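Local coordinates for superantigen-like protein SSL8 (Staphylococcus aureus, PDB 3R2T) that is of unproven function but belongs to the staphylococcal superantigen-like toxins, a secreted family related in fold to the bacterial superantigens, at residues Leu90-Gln95 against Phe99-Leu104. Residues are numbered along the deposited sequence; the frame is centred on the assembly and turned at random.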
loop_
_atom_site.group_PDB
_atom_site.type_symbol
_atom_site.label_atom_id
_atom_site.label_comp_id
_atom_site.label_asym_id
_atom_site.label_seq_id
_atom_site.Cartn_x
_atom_site.Cartn_y
_atom_site.Cartn_z
ATOM N N LEU A 90 0.321 8.752 8.428
ATOM C CA LEU A 90 -0.357 9.735 9.250
ATOM C C LEU A 90 -1.841 9.427 9.182
ATOM O O LEU A 90 -2.398 9.277 8.094
ATOM C CB LEU A 90 -0.168 11.139 8.710
ATOM C CG LEU A 90 1.201 11.798 8.713
ATOM C CD1 LEU A 90 1.136 13.095 7.912
ATOM C CD2 LEU A 90 1.661 12.055 10.124
ATOM N N LEU A 91 -2.477 9.325 10.339
ATOM C CA LEU A 91 -3.909 9.088 10.415
ATOM C C LEU A 91 -4.605 10.320 10.973
ATOM O O LEU A 91 -4.024 11.072 11.747
ATOM C CB LEU A 91 -4.235 7.899 11.330
ATOM C CG LEU A 91 -3.927 6.464 10.892
ATOM C CD1 LEU A 91 -2.479 6.281 10.508
ATOM C CD2 LEU A 91 -4.316 5.490 12.012
ATOM N N PHE A 92 -5.841 10.541 10.550
ATOM C CA PHE A 92 -6.645 11.625 11.106
ATOM C C PHE A 92 -8.063 11.516 10.609
ATOM O O PHE A 92 -8.348 10.741 9.683
ATOM C CB PHE A 92 -6.046 13.014 10.874
ATOM C CG PHE A 92 -5.743 13.311 9.457
ATOM C CD1 PHE A 92 -6.711 13.857 8.633
ATOM C CD2 PHE A 92 -4.481 13.066 8.944
ATOM C CE1 PHE A 92 -6.427 14.148 7.321
ATOM C CE2 PHE A 92 -4.190 13.336 7.644
ATOM C CZ PHE A 92 -5.165 13.881 6.821
ATOM N N ASN A 93 -8.943 12.274 11.261
ATOM C CA ASN A 93 -10.364 12.280 10.968
ATOM C C ASN A 93 -10.956 13.675 10.781
ATOM O O ASN A 93 -11.772 14.113 11.603
ATOM C CB ASN A 93 -11.137 11.602 12.114
ATOM C CG ASN A 93 -10.792 10.133 12.280
ATOM O OD1 ASN A 93 -10.137 9.529 11.435
ATOM N ND2 ASN A 93 -11.254 9.545 13.379
ATOM N N GLN A 94 -10.562 14.382 9.729
ATOM C CA GLN A 94 -11.160 15.688 9.468
ATOM C C GLN A 94 -12.480 15.445 8.722
ATOM O O GLN A 94 -12.599 14.476 7.971
ATOM C CB GLN A 94 -10.219 16.626 8.700
ATOM C CG GLN A 94 -10.846 18.016 8.423
ATOM C CD GLN A 94 -9.829 19.082 8.012
ATOM O OE1 GLN A 94 -10.012 19.785 7.013
ATOM N NE2 GLN A 94 -8.750 19.196 8.782
ATOM N N GLN A 95 -13.468 16.320 8.939
ATOM C CA GLN A 95 -14.790 16.165 8.325
ATOM C C GLN A 95 -15.338 14.853 8.904
ATOM O O GLN A 95 -14.902 14.425 9.988
ATOM C CB GLN A 95 -14.678 16.142 6.788
ATOM C CG GLN A 95 -14.105 17.444 6.200
ATOM C CD GLN A 95 -13.538 17.298 4.782
ATOM O OE1 GLN A 95 -13.388 16.184 4.259
ATOM N NE2 GLN A 95 -13.178 18.433 4.174
ATOM N N PHE A 99 -8.739 9.264 7.425
ATOM C CA PHE A 99 -7.642 9.175 6.469
ATOM C C PHE A 99 -6.391 8.515 7.005
ATOM O O PHE A 99 -6.148 8.496 8.209
ATOM C CB PHE A 99 -7.235 10.573 6.001
ATOM C CG PHE A 99 -8.290 11.281 5.223
ATOM C CD1 PHE A 99 -8.393 11.099 3.858
ATOM C CD2 PHE A 99 -9.179 12.133 5.852
ATOM C CE1 PHE A 99 -9.357 11.750 3.134
ATOM C CE2 PHE A 99 -10.140 12.797 5.124
ATOM C CZ PHE A 99 -10.231 12.604 3.767
ATOM N N GLN A 100 -5.597 8.004 6.065
ATOM C CA GLN A 100 -4.313 7.376 6.346
ATOM C C GLN A 100 -3.384 7.705 5.190
ATOM O O GLN A 100 -3.491 7.136 4.111
ATOM C CB GLN A 100 -4.452 5.871 6.520
ATOM C CG GLN A 100 -3.135 5.177 6.816
ATOM C CD GLN A 100 -3.333 3.790 7.385
ATOM O OE1 GLN A 100 -4.198 3.585 8.237
ATOM N NE2 GLN A 100 -2.519 2.838 6.942
ATOM N N VAL A 101 -2.471 8.626 5.453
ATOM C CA VAL A 101 -1.548 9.131 4.468
ATOM C C VAL A 101 -0.202 8.480 4.566
ATOM O O VAL A 101 0.507 8.607 5.578
ATOM C CB VAL A 101 -1.351 10.641 4.656
ATOM C CG1 VAL A 101 -0.384 11.190 3.605
ATOM C CG2 VAL A 101 -2.713 11.341 4.599
ATOM N N PHE A 102 0.160 7.798 3.488
ATOM C CA PHE A 102 1.425 7.109 3.416
ATOM C C PHE A 102 2.500 8.090 2.976
ATOM O O PHE A 102 2.394 8.692 1.905
ATOM C CB PHE A 102 1.319 5.951 2.438
ATOM C CG PHE A 102 0.470 4.806 2.943
ATOM C CD1 PHE A 102 1.057 3.620 3.328
ATOM C CD2 PHE A 102 -0.911 4.929 3.066
ATOM C CE1 PHE A 102 0.280 2.554 3.795
ATOM C CE2 PHE A 102 -1.685 3.876 3.538
ATOM C CZ PHE A 102 -1.087 2.687 3.901
ATOM N N LEU A 103 3.531 8.233 3.804
ATOM C CA LEU A 103 4.636 9.139 3.528
ATOM C C LEU A 103 5.687 8.384 2.716
ATOM O O LEU A 103 6.697 7.929 3.260
ATOM C CB LEU A 103 5.231 9.624 4.844
ATOM C CG LEU A 103 4.214 10.274 5.790
ATOM C CD1 LEU A 103 4.804 10.596 7.165
ATOM C CD2 LEU A 103 3.602 11.503 5.143
ATOM N N LEU A 104 5.465 8.289 1.410
ATOM C CA LEU A 104 6.342 7.508 0.520
ATOM C C LEU A 104 7.460 8.237 -0.244
ATOM O O LEU A 104 8.217 7.587 -0.955
ATOM C CB LEU A 104 5.488 6.735 -0.512
ATOM C CG LEU A 104 4.369 5.811 -0.002
ATOM C CD1 LEU A 104 3.861 4.916 -1.158
ATOM C CD2 LEU A 104 4.803 4.919 1.169
#
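Phe92 and Phe99 form a hydrogen-bonded pair of two antiparallel strands. Phe92 N donates to Phe99 O, and Phe99 N returns a straighter bond to Phe92 O at 2.7 Å. Two residues along, Leu90 and Val101 exchange a second pair of backbone bonds, with Val101 N 2.7 Å from Leu90 O. Between these pairs, Leu91 and Gln100 form a non-hydrogen-bonded pair.

With CG between the backbone N and the carbonyl carbon (chi1 54°), the Phe92 ring tips toward strand 99-102. CB and CG lead to the ring. CD1 approaches Phe99 CD2, and CE1 lies 3.7 Å from the same atom. CZ comes near both Phe99 CB and Val101 CG2. CE2, across the ring from CD1, rests 3.9 Å from Val101 CG2. Phe99 CB sits over one face of the Phe92 ring, a CH-pi contact 4.1 Å from the centroid. The two ring planes are inclined at 32°, with centroids 5.5 Å apart.

Leu90 lies on the same side of the sheet as the phenylalanines, and its CD1 meets Leu103 CD2 at 4.0 Å, the two side chains crossing at about a right angle. Leu74 of strand 72-79 packs on both phenylalanines, and Tyr72 meets the Phe99 ring edge-to-face. The opposite side of the sheet carries Leu91 and Gln100 side by side, with Leu91 CD1 3.9 Å from Gln100 CG. Arg132 touches both and also donates to Phe99 O.

Strand 99-102 continues the sheet by pairing in parallel with strand 133-141. The arrangement is a beta hairpin within the OB-fold domain of the staphylococcal superantigen-like proteins.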